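Local atomic coordinates of blue-light-activated histidine kinase 2 (Erythrobacter litoralis HTCC2594, PDB entry 4R38), a protein that senses blue light through a flavin-binding LOV domain, the part described here, and acts as a histidine kinase involved in the increased virulence of the bacterium upon exposure to light. Residues E67-P71 against G72-R76. Sequence-based numbering, arbitrary orientation.
Sequences EKTDP and GAVER. With RBF (riboflavin), chain E.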
loop_
_atom_site.group_PDB
_atom_site.type_symbol
_atom_site.label_atom_id
_atom_site.label_comp_id
_atom_site.label_asym_id
_atom_site.label_seq_id
_atom_site.Cartn_x
_atom_site.Cartn_y
_atom_site.Cartn_z
ATOM N N GLU A 67 -1.573 -11.254 11.369
ATOM C CA GLU A 67 -0.839 -11.824 12.470
ATOM C C GLU A 67 0.611 -12.150 12.086
ATOM O O GLU A 67 1.518 -12.007 12.906
ATOM C CB GLU A 67 -1.592 -13.074 12.982
ATOM C CG GLU A 67 -3.003 -12.778 13.570
ATOM C CD GLU A 67 -3.933 -11.953 12.642
ATOM O OE1 GLU A 67 -3.867 -12.106 11.389
ATOM O OE2 GLU A 67 -4.721 -11.132 13.172
ATOM N N LYS A 68 0.833 -12.559 10.841
ATOM C CA LYS A 68 2.170 -12.964 10.395
ATOM C C LYS A 68 3.029 -11.818 9.834
ATOM O O LYS A 68 4.208 -12.000 9.544
ATOM C CB LYS A 68 2.053 -14.076 9.346
ATOM C CG LYS A 68 1.398 -15.363 9.852
ATOM C CD LYS A 68 1.354 -16.397 8.730
ATOM C CE LYS A 68 0.743 -17.725 9.171
ATOM N NZ LYS A 68 0.715 -18.701 8.041
ATOM N N THR A 69 2.450 -10.628 9.707
ATOM C CA THR A 69 3.158 -9.477 9.161
ATOM C C THR A 69 4.317 -9.065 10.060
ATOM O O THR A 69 4.148 -8.874 11.267
ATOM C CB THR A 69 2.182 -8.319 9.014
ATOM O OG1 THR A 69 1.145 -8.697 8.097
ATOM C CG2 THR A 69 2.876 -7.068 8.533
ATOM N N ASP A 70 5.492 -8.954 9.469
ATOM C CA ASP A 70 6.708 -8.648 10.210
ATOM C C ASP A 70 6.708 -7.209 10.721
ATOM O O ASP A 70 6.537 -6.288 9.938
ATOM C CB ASP A 70 7.904 -8.804 9.271
ATOM C CG ASP A 70 9.222 -8.646 9.991
ATOM O OD1 ASP A 70 9.601 -9.566 10.729
ATOM O OD2 ASP A 70 9.900 -7.621 9.820
ATOM N N PRO A 71 6.939 -6.996 12.027
ATOM C CA PRO A 71 6.927 -5.604 12.508
ATOM C C PRO A 71 8.109 -4.756 12.040
ATOM O O PRO A 71 7.956 -3.529 11.878
ATOM C CB PRO A 71 6.944 -5.746 14.035
ATOM C CG PRO A 71 7.475 -7.111 14.298
ATOM C CD PRO A 71 7.037 -7.961 13.126
ATOM N N GLY A 72 9.257 -5.377 11.808
ATOM C CA GLY A 72 10.403 -4.671 11.256
ATOM C C GLY A 72 10.117 -4.059 9.891
ATOM O O GLY A 72 10.448 -2.896 9.624
ATOM N N ALA A 73 9.482 -4.846 9.026
ATOM C CA ALA A 73 9.109 -4.401 7.697
ATOM C C ALA A 73 8.069 -3.287 7.788
ATOM O O ALA A 73 8.151 -2.315 7.071
ATOM C CB ALA A 73 8.567 -5.557 6.887
ATOM N N VAL A 74 7.101 -3.426 8.688
ATOM C CA VAL A 74 6.084 -2.392 8.824
ATOM C C VAL A 74 6.764 -1.089 9.240
ATOM O O VAL A 74 6.447 -0.034 8.699
ATOM C CB VAL A 74 4.992 -2.801 9.868
ATOM C CG1 VAL A 74 4.107 -1.620 10.234
ATOM C CG2 VAL A 74 4.127 -3.929 9.289
ATOM N N GLU A 75 7.713 -1.161 10.171
ATOM C CA GLU A 75 8.392 0.068 10.611
ATOM C C GLU A 75 9.286 0.695 9.517
ATOM O O GLU A 75 9.409 1.917 9.435
ATOM C CB GLU A 75 9.149 -0.155 11.930
ATOM C CG GLU A 75 10.018 1.010 12.396
ATOM C CD GLU A 75 9.325 2.390 12.355
ATOM O OE1 GLU A 75 8.067 2.499 12.438
ATOM O OE2 GLU A 75 10.070 3.385 12.249
ATOM N N ARG A 76 9.881 -0.122 8.651
ATOM C CA ARG A 76 10.621 0.438 7.506
ATOM C C ARG A 76 9.702 1.257 6.583
ATOM O O ARG A 76 10.056 2.351 6.127
ATOM C CB ARG A 76 11.357 -0.688 6.784
ATOM C CG ARG A 76 12.542 -1.178 7.617
ATOM C CD ARG A 76 13.513 -2.062 6.859
ATOM N NE ARG A 76 12.899 -3.315 6.432
ATOM C CZ ARG A 76 12.818 -4.422 7.163
ATOM N NH1 ARG A 76 13.297 -4.465 8.401
ATOM N NH2 ARG A 76 12.233 -5.495 6.651
HETATM N N1 RBF E . 0.927 -2.042 3.372
HETATM C C2 RBF E . 0.578 -3.325 3.094
HETATM O O2 RBF E . 0.588 -4.161 3.978
HETATM N N3 RBF E . 0.227 -3.663 1.817
HETATM C C4 RBF E . 0.123 -2.745 0.831
HETATM O O4 RBF E . -0.207 -3.080 -0.330
HETATM C C4A RBF E . 0.411 -1.384 1.104
HETATM N N5 RBF E . 0.287 -0.396 0.180
HETATM C C5A RBF E . 0.561 0.881 0.496
HETATM C C6 RBF E . 0.459 1.933 -0.456
HETATM C C7 RBF E . 0.728 3.259 -0.120
HETATM C C7M RBF E . 0.584 4.312 -1.247
HETATM C C8 RBF E . 1.135 3.566 1.178
HETATM C C8M RBF E . 1.479 4.977 1.658
HETATM C C9 RBF E . 1.254 2.568 2.105
HETATM C C9A RBF E . 0.981 1.202 1.802
HETATM N N10 RBF E . 1.082 0.233 2.786
HETATM C C10 RBF E . 0.805 -1.084 2.450
HETATM C "C1'" RBF E . 1.587 0.500 4.134
HETATM C "C2'" RBF E . 0.559 0.805 5.218
HETATM O "O2'" RBF E . -0.427 1.577 4.665
HETATM C "C3'" RBF E . 1.249 1.544 6.360
HETATM O "O3'" RBF E . 1.715 2.786 5.909
HETATM C "C4'" RBF E . 2.440 0.762 6.907
HETATM O "O4'" RBF E . 2.043 -0.490 7.402
HETATM C "C5'" RBF E . 3.132 1.540 8.020
HETATM O "O5'" RBF E . 2.217 1.812 9.067
#
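The carboxylate of Asp70 receives Ala73 N at OD2 from the anti side, 15° out of its plane, at 2.9 Å. The N-H...OD2 angle of 148° supports a true hydrogen bond, and CG set anti to the backbone N (chi1 -174°) brings OD2 to the N-H of Ala73 at the start of helix 71-82. On the other flat group, the guanidinium of Arg76, one face lies against Gly72 O and Ala73 CA, both offset toward its rim. Its NH2 stays 4.5 Å from Asp70 OD2, approached obliquely and beyond salt-bridge range; Arg76 NE forms its salt bridge with Glu89 OE2 on strand 87-94.

The first turn of the helix is evident in the backbone: Val74 N donates to Asp70 O (3.2 Å) and Glu75 N to Pro71 O (2.9 Å), each an i+4 to i bond. Methyls Thr69 CG2 and Val74 CG2 press together at 3.5 Å, tighter than usual, their side chains crossing at about a right angle. Thr69 OG1, meanwhile, is bonded to Tyr92 O and Gly66 N. The other branch of Val74, CG1, reaches the ribityl chain of riboflavin, 3.7 Å from O4'. Asp70 is thus a classical aspartate N-cap followed by proline at N1, opening a helix of the PAS-fold LOV domain whose Val74 lines the flavin pocket.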